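Local coordinates for protein N-acylethanolamine-hydrolyzing acid amidase subunit beta (Caenorhabditis elegans, PDB 6DY3) that probably degrades bioactive fatty acid amides such as N-palmitoylethanolamine to ethanolamine and free fatty acids, working as a heterodimer with the alpha subunit, at residues B[21-24]-B[25-28]; B[200-203]-B[204-207]; B[223-226]-B[227-231]. All coordinates share one frame; numbering follows the deposited sequence.

Contact 1 (B[21-24]-B[25-28]); sequences YDMT and ELLK. With NAG (2-acetamido-2-deoxy-beta-D-glucopyranose), chain I.
Leu27 sets its CD2 methyl squarely over one face of the Tyr21 ring, 3.7 Å from the ring centroid, a CH-pi contact across the first turn of helix 24-28. The chain leaves strand 13-20 of the Ntn-hydrolase sheet here, passes through an inverse gamma turn at Met23, the N-cap, and coils up. Tyr21 can lie under Leu27 because its ring is anti to the backbone N (chi1 -155°), and the two side chains cross nearly at right angles. The supple Met23 chain bends at chi3 (78°) and brings CE to within 4.1 Å of Leu27 CD1; these apolar residues suit a buried helix start, where Met23 also packs on Thr47 of the alpha subunit. On the polar side, Thr24 turns OG1 back to Tyr21 O, 2.6 Å away, a short hydroxyl residue suited to folding onto the carbonyl three residues earlier. Backbone Lys28 N bonds to Thr24 O at 3.3 Å. Lys28 NZ meets Glu25 OE2 in a 2.9 Å salt bridge, on its syn side and 26° out of the carboxylate plane, and also bonds to Leu233 O, its stronger partner. The backbone also receives the Asn29-linked glycan: N2 of its N-acetylglucosamine bonds to Glu25 O at 2.8 Å.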
loop_
_atom_site.group_PDB
_atom_site.type_symbol
_atom_site.label_atom_id
_atom_site.label_comp_id
_atom_site.label_asym_id
_atom_site.label_seq_id
_atom_site.Cartn_x
_atom_site.Cartn_y
_atom_site.Cartn_z
ATOM N N TYR B 21 3.431 -9.419 5.073
ATOM C CA TYR B 21 4.683 -8.786 5.456
ATOM C C TYR B 21 5.485 -9.792 6.259
ATOM O O TYR B 21 4.958 -10.382 7.207
ATOM C CB TYR B 21 4.406 -7.533 6.288
ATOM C CG TYR B 21 5.472 -6.466 6.268
ATOM C CD1 TYR B 21 5.555 -5.556 5.220
ATOM C CD2 TYR B 21 6.368 -6.340 7.325
ATOM C CE1 TYR B 21 6.511 -4.567 5.212
ATOM C CE2 TYR B 21 7.337 -5.345 7.327
ATOM C CZ TYR B 21 7.401 -4.463 6.270
ATOM O OH TYR B 21 8.361 -3.476 6.279
ATOM N N ASP B 22 6.748 -9.996 5.880
ATOM C CA ASP B 22 7.570 -10.998 6.553
ATOM C C ASP B 22 7.760 -10.662 8.024
ATOM O O ASP B 22 7.812 -11.559 8.872
ATOM C CB ASP B 22 8.925 -11.111 5.863
ATOM C CG ASP B 22 9.622 -12.406 6.180
ATOM O OD1 ASP B 22 10.436 -12.429 7.132
ATOM O OD2 ASP B 22 9.344 -13.404 5.483
ATOM N N MET B 23 7.862 -9.377 8.343
ATOM C CA MET B 23 8.033 -8.912 9.718
ATOM C C MET B 23 6.661 -8.705 10.362
ATOM O O MET B 23 6.299 -7.624 10.820
ATOM C CB MET B 23 8.858 -7.631 9.717
ATOM C CG MET B 23 9.525 -7.279 11.011
ATOM S SD MET B 23 10.464 -5.754 10.782
ATOM C CE MET B 23 9.162 -4.527 10.857
ATOM N N THR B 24 5.914 -9.809 10.422
ATOM C CA THR B 24 4.464 -9.747 10.587
ATOM C C THR B 24 4.066 -9.142 11.933
ATOM O O THR B 24 3.363 -8.126 11.990
ATOM C CB THR B 24 3.881 -11.155 10.444
ATOM O OG1 THR B 24 4.494 -11.820 9.330
ATOM C CG2 THR B 24 2.389 -11.085 10.222
ATOM N N GLU B 25 4.490 -9.770 13.033
ATOM C CA GLU B 25 3.941 -9.424 14.342
ATOM C C GLU B 25 4.400 -8.042 14.805
ATOM O O GLU B 25 3.648 -7.329 15.476
ATOM C CB GLU B 25 4.330 -10.496 15.359
ATOM C CG GLU B 25 3.823 -11.890 15.002
ATOM C CD GLU B 25 2.308 -11.968 14.870
ATOM O OE1 GLU B 25 1.599 -11.597 15.828
ATOM O OE2 GLU B 25 1.825 -12.402 13.800
ATOM N N LEU B 26 5.632 -7.648 14.480
ATOM C CA LEU B 26 6.085 -6.317 14.880
ATOM C C LEU B 26 5.292 -5.228 14.175
ATOM O O LEU B 26 5.014 -4.175 14.764
ATOM C CB LEU B 26 7.577 -6.151 14.601
ATOM C CG LEU B 26 8.542 -6.926 15.497
ATOM C CD1 LEU B 26 9.985 -6.628 15.107
ATOM C CD2 LEU B 26 8.317 -6.602 16.970
ATOM N N LEU B 27 4.908 -5.459 12.919
ATOM C CA LEU B 27 4.214 -4.426 12.161
ATOM C C LEU B 27 2.779 -4.246 12.628
ATOM O O LEU B 27 2.226 -3.151 12.495
ATOM C CB LEU B 27 4.231 -4.758 10.669
ATOM C CG LEU B 27 4.232 -3.520 9.767
ATOM C CD1 LEU B 27 5.605 -2.849 9.799
ATOM C CD2 LEU B 27 3.813 -3.853 8.337
ATOM N N LYS B 28 2.162 -5.303 13.168
ATOM C CA LYS B 28 0.774 -5.214 13.612
ATOM C C LYS B 28 0.605 -4.167 14.701
ATOM O O LYS B 28 -0.421 -3.478 14.757
ATOM C CB LYS B 28 0.294 -6.574 14.118
ATOM C CG LYS B 28 0.136 -7.625 13.033
ATOM C CD LYS B 28 -0.324 -8.947 13.615
ATOM C CE LYS B 28 -0.545 -9.977 12.526
ATOM N NZ LYS B 28 -0.771 -11.346 13.074
HETATM C C1 NAG I . 3.509 -6.349 19.770
HETATM C C2 NAG I . 4.038 -7.651 19.132
HETATM C C3 NAG I . 4.266 -8.732 20.196
HETATM C C4 NAG I . 5.056 -8.187 21.381
HETATM C C5 NAG I . 4.404 -6.912 21.898
HETATM C C6 NAG I . 5.162 -6.236 23.020
HETATM C C7 NAG I . 1.824 -8.364 18.353
HETATM C C8 NAG I . 1.024 -8.878 17.198
HETATM N N2 NAG I . 3.120 -8.136 18.114
HETATM O O3 NAG I . 4.979 -9.812 19.602
HETATM O O4 NAG I . 5.105 -9.153 22.427
HETATM O O5 NAG I . 4.347 -5.963 20.830
HETATM O O6 NAG I . 6.435 -6.827 23.255
HETATM O O7 NAG I . 1.326 -8.179 19.458
#

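Contact 2 (B[200-203]-B[204-207]); sequences STVP and VRNN
Arg205 reaches back to Ser200 and grips one carbonyl oxygen side-on with two nitrogens: NE lies 2.9 Å and NH2 3.2 Å from Ser200 O. The oxygen sits near the guanidinium plane, at its edge, and the bend of the arginine at chi3 (67°) turns that edge toward it. A long side chain with several N-H donors suits this place just beyond helix 192-199, where a backbone acceptor can be met from a distance.

The backbone between them makes a tight reversal. Residues 201-204 fit a type VIa beta turn, with a cis peptide bond before Pro203, proline being the residue for which the cis form costs least. Arg205 N closes the reversal on Thr201 O at 2.9 Å.

A side-chain amide adds the next bond. Asn206 ND2 donates almost straight (172°) to Pro203 O, 2.9 Å away, and the oxygen lies in the plane of the amide. Its OD1 accepts from Leu208 N, while ND2 has a weaker second partner in Asp20. A leucine here would probably leave Pro203 O and Leu208 N without these mates and weaken the tie between the turn and the residues after it.

Van der Waals contact is slighter. Val202 lays CG2 over one face of the same guanidinium, off-centre toward the rim and 3.7 Å from Arg205 NH2, and Pro203 packs on Asp173 and Thr177 of helix 173-185.

The chemistry implies a loop whose shape is fixed largely by donors reaching main-chain oxygens, with the delocalised guanidinium offering its edge to a carbonyl and a face to a methyl.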
loop_
_atom_site.group_PDB
_atom_site.type_symbol
_atom_site.label_atom_id
_atom_site.label_comp_id
_atom_site.label_asym_id
_atom_site.label_seq_id
_atom_site.Cartn_x
_atom_site.Cartn_y
_atom_site.Cartn_z
ATOM N N SER B 200 -10.619 -13.602 3.869
ATOM C CA SER B 200 -10.380 -14.427 5.049
ATOM C C SER B 200 -10.150 -15.896 4.717
ATOM O O SER B 200 -9.874 -16.681 5.629
ATOM C CB SER B 200 -11.551 -14.305 6.024
ATOM O OG SER B 200 -11.726 -12.962 6.429
ATOM N N THR B 201 -10.265 -16.287 3.447
ATOM C CA THR B 201 -10.047 -17.672 3.054
ATOM C C THR B 201 -8.561 -17.999 3.049
ATOM O O THR B 201 -7.735 -17.212 2.579
ATOM C CB THR B 201 -10.632 -17.946 1.664
ATOM O OG1 THR B 201 -12.024 -17.613 1.639
ATOM C CG2 THR B 201 -10.461 -19.401 1.291
ATOM N N VAL B 202 -8.226 -19.166 3.588
ATOM C CA VAL B 202 -6.852 -19.639 3.569
ATOM C C VAL B 202 -6.556 -20.158 2.161
ATOM O O VAL B 202 -7.385 -20.861 1.582
ATOM C CB VAL B 202 -6.621 -20.731 4.631
ATOM C CG1 VAL B 202 -5.198 -21.256 4.565
ATOM C CG2 VAL B 202 -6.916 -20.187 6.013
ATOM N N PRO B 203 -5.381 -19.819 1.598
ATOM C CA PRO B 203 -4.247 -19.061 2.135
ATOM C C PRO B 203 -4.205 -17.580 1.736
ATOM O O PRO B 203 -3.146 -16.960 1.887
ATOM C CB PRO B 203 -3.046 -19.789 1.540
ATOM C CG PRO B 203 -3.554 -20.360 0.232
ATOM C CD PRO B 203 -5.073 -20.298 0.241
ATOM N N VAL B 204 -5.307 -17.026 1.220
ATOM C CA VAL B 204 -5.373 -15.578 1.009
ATOM C C VAL B 204 -5.038 -14.864 2.313
ATOM O O VAL B 204 -4.232 -13.927 2.352
ATOM C CB VAL B 204 -6.758 -15.161 0.479
ATOM C CG1 VAL B 204 -6.750 -13.693 0.049
ATOM C CG2 VAL B 204 -7.203 -16.051 -0.673
ATOM N N ARG B 205 -5.669 -15.298 3.401
ATOM C CA ARG B 205 -5.182 -15.033 4.745
ATOM C C ARG B 205 -4.189 -16.128 5.106
ATOM O O ARG B 205 -4.447 -17.309 4.861
ATOM C CB ARG B 205 -6.345 -14.999 5.742
ATOM C CG ARG B 205 -5.950 -15.232 7.190
ATOM C CD ARG B 205 -7.156 -15.137 8.111
ATOM N NE ARG B 205 -8.117 -16.219 7.894
ATOM C CZ ARG B 205 -8.134 -17.364 8.574
ATOM N NH1 ARG B 205 -7.242 -17.597 9.526
ATOM N NH2 ARG B 205 -9.053 -18.280 8.300
ATOM N N ASN B 206 -3.055 -15.739 5.686
ATOM C CA ASN B 206 -1.991 -16.690 5.981
ATOM C C ASN B 206 -1.162 -16.163 7.149
ATOM O O ASN B 206 -1.478 -15.133 7.747
ATOM C CB ASN B 206 -1.132 -16.942 4.743
ATOM C CG ASN B 206 -0.576 -15.675 4.169
ATOM O OD1 ASN B 206 0.336 -15.082 4.745
ATOM N ND2 ASN B 206 -1.122 -15.239 3.029
ATOM N N ASN B 207 -0.094 -16.894 7.481
ATOM C CA ASN B 207 0.708 -16.560 8.656
ATOM C C ASN B 207 1.362 -15.187 8.540
ATOM O O ASN B 207 1.675 -14.564 9.563
ATOM C CB ASN B 207 1.781 -17.627 8.878
ATOM C CG ASN B 207 1.204 -18.948 9.339
ATOM O OD1 ASN B 207 0.186 -18.983 10.034
ATOM N ND2 ASN B 207 1.852 -20.048 8.957
#

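Contact 3 (B[223-226]-B[227-231]); sequences ADYF and RQSTW
Tyr225 O takes two bonds from a single residue: Gln228 NE2 at 2.8 Å and Gln228 N at 3.0 Å. The amide comes in the carbonyl plane, on a lone pair, whereas the backbone N-H arrives from above that plane, so the two donors do not compete for one direction. Gln228 curls back to do this, with CG set between its backbone N and carbonyl carbon (chi1 58°) and a further bend at chi2. Glutamine suits the position, long enough to fold over and able to donate to the oxygen.

This is the C-terminal end of helix 222-226, where the chain uncoils toward strand 231-232. Arg227 N bonds to Ala223 O at 3.1 Å. Asp224 and Arg227, one turn apart, run alongside each other in the same direction, their flat groups turned 58° apart. Arg227 NH1 meets Asp224 OD1 in a salt bridge of 3.0 Å and nearly straight (171°), although the guanidinium comes from above the carboxylate plane. A water bridges Asp224 OD1 and Arg227 NH2, and NH2 has a further salt bridge to Asp35.

Under the turn, Ser229 CB lies over one face of the Tyr225 ring, 3.9 Å from its centroid. Serine suits the place because its hydroxyl can at the same time bond to Val214 O; OG also stands at the edge of the Phe226 ring, 3.7 Å from CD2. Phe226 packs edge-to-face with His33, and Tyr225 OH bonds to Glu192.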
loop_
_atom_site.group_PDB
_atom_site.type_symbol
_atom_site.label_atom_id
_atom_site.label_comp_id
_atom_site.label_asym_id
_atom_site.label_seq_id
_atom_site.Cartn_x
_atom_site.Cartn_y
_atom_site.Cartn_z
ATOM N N ALA B 223 -15.651 7.255 3.631
ATOM C CA ALA B 223 -14.654 7.550 4.653
ATOM C C ALA B 223 -15.020 6.899 5.980
ATOM O O ALA B 223 -14.160 6.318 6.649
ATOM C CB ALA B 223 -14.502 9.063 4.823
ATOM N N ASP B 224 -16.297 6.962 6.363
ATOM C CA ASP B 224 -16.723 6.340 7.612
ATOM C C ASP B 224 -16.537 4.831 7.559
ATOM O O ASP B 224 -16.130 4.211 8.550
ATOM C CB ASP B 224 -18.181 6.693 7.907
ATOM C CG ASP B 224 -18.377 8.171 8.213
ATOM O OD1 ASP B 224 -17.367 8.897 8.304
ATOM O OD2 ASP B 224 -19.540 8.605 8.369
ATOM N N TYR B 225 -16.835 4.222 6.412
ATOM C CA TYR B 225 -16.670 2.780 6.267
ATOM C C TYR B 225 -15.203 2.376 6.377
ATOM O O TYR B 225 -14.849 1.482 7.156
ATOM C CB TYR B 225 -17.248 2.326 4.927
ATOM C CG TYR B 225 -17.044 0.860 4.674
ATOM C CD1 TYR B 225 -17.882 -0.086 5.248
ATOM C CD2 TYR B 225 -15.993 0.416 3.878
ATOM C CE1 TYR B 225 -17.694 -1.432 5.028
ATOM C CE2 TYR B 225 -15.794 -0.933 3.651
ATOM C CZ TYR B 225 -16.650 -1.853 4.230
ATOM O OH TYR B 225 -16.457 -3.197 4.013
ATOM N N PHE B 226 -14.336 3.020 5.590
ATOM C CA PHE B 226 -12.918 2.678 5.589
ATOM C C PHE B 226 -12.298 2.815 6.973
ATOM O O PHE B 226 -11.346 2.096 7.302
ATOM C CB PHE B 226 -12.187 3.568 4.582
ATOM C CG PHE B 226 -10.731 3.240 4.407
ATOM C CD1 PHE B 226 -9.832 4.236 4.050
ATOM C CD2 PHE B 226 -10.262 1.941 4.571
ATOM C CE1 PHE B 226 -8.489 3.947 3.877
ATOM C CE2 PHE B 226 -8.923 1.643 4.403
ATOM C CZ PHE B 226 -8.032 2.646 4.052
ATOM N N ARG B 227 -12.816 3.732 7.793
ATOM C CA ARG B 227 -12.270 3.981 9.124
ATOM C C ARG B 227 -12.505 2.825 10.088
ATOM O O ARG B 227 -11.889 2.801 11.160
ATOM C CB ARG B 227 -12.878 5.263 9.702
ATOM C CG ARG B 227 -12.118 5.839 10.880
ATOM C CD ARG B 227 -12.728 7.151 11.372
ATOM N NE ARG B 227 -12.779 8.169 10.319
ATOM C CZ ARG B 227 -13.885 8.569 9.690
ATOM N NH1 ARG B 227 -15.071 8.055 10.004
ATOM N NH2 ARG B 227 -13.806 9.500 8.744
ATOM N N GLN B 228 -13.379 1.878 9.743
ATOM C CA GLN B 228 -13.706 0.762 10.622
ATOM C C GLN B 228 -13.665 -0.585 9.911
ATOM O O GLN B 228 -14.022 -1.600 10.520
ATOM C CB GLN B 228 -15.090 0.972 11.248
ATOM C CG GLN B 228 -16.218 1.135 10.229
ATOM C CD GLN B 228 -16.718 -0.183 9.664
ATOM O OE1 GLN B 228 -17.210 -1.045 10.395
ATOM N NE2 GLN B 228 -16.572 -0.353 8.356
ATOM N N SER B 229 -13.248 -0.624 8.643
ATOM C CA SER B 229 -13.279 -1.846 7.848
ATOM C C SER B 229 -11.987 -2.660 7.914
ATOM O O SER B 229 -11.952 -3.777 7.389
ATOM C CB SER B 229 -13.586 -1.502 6.387
ATOM O OG SER B 229 -12.542 -0.730 5.827
ATOM N N THR B 230 -10.930 -2.144 8.528
ATOM C CA THR B 230 -9.661 -2.856 8.559
ATOM C C THR B 230 -9.570 -3.758 9.778
ATOM O O THR B 230 -10.042 -3.415 10.862
ATOM C CB THR B 230 -8.491 -1.878 8.551
ATOM O OG1 THR B 230 -8.623 -1.012 7.421
ATOM C CG2 THR B 230 -7.170 -2.615 8.459
ATOM N N TRP B 231 -8.925 -4.905 9.588
ATOM C CA TRP B 231 -8.832 -5.953 10.595
ATOM C C TRP B 231 -7.373 -6.355 10.726
ATOM O O TRP B 231 -6.772 -6.844 9.764
ATOM C CB TRP B 231 -9.699 -7.148 10.193
ATOM C CG TRP B 231 -9.640 -8.329 11.103
ATOM C CD1 TRP B 231 -8.990 -9.503 10.873
ATOM C CD2 TRP B 231 -10.278 -8.469 12.385
ATOM N NE1 TRP B 231 -9.174 -10.367 11.931
ATOM C CE2 TRP B 231 -9.961 -9.753 12.871
ATOM C CE3 TRP B 231 -11.081 -7.630 13.168
ATOM C CZ2 TRP B 231 -10.416 -10.218 14.102
ATOM C CZ3 TRP B 231 -11.529 -8.094 14.389
ATOM C CH2 TRP B 231 -11.196 -9.375 14.844
HETATM O O HOH W 1 -16.091 11.088 7.734
#

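Overall arrangement
The three contacts follow one another along the chain, each a turn at the end of a strand or helix. Contacts 1 and 2 are neighbours, their centres 15 Å apart, and they touch where Thr24 CG2 packs on Asn207 O at 3.6 Å. Contact 3 stands apart, its centre about 21 Å from contact 1 and 20 Å from contact 2, its nearest atoms about 7 Å and 6 Å away. Between side chains, Tyr21 is about 7 Å and Asn206 about 9 Å from the presumed nucleophile Cys1; Asn206 is about 8 Å from Asn163, and Phe226 of contact 3 about 8 Å from Arg17, both probably important for activity. Contact 1 alone meets the glycan.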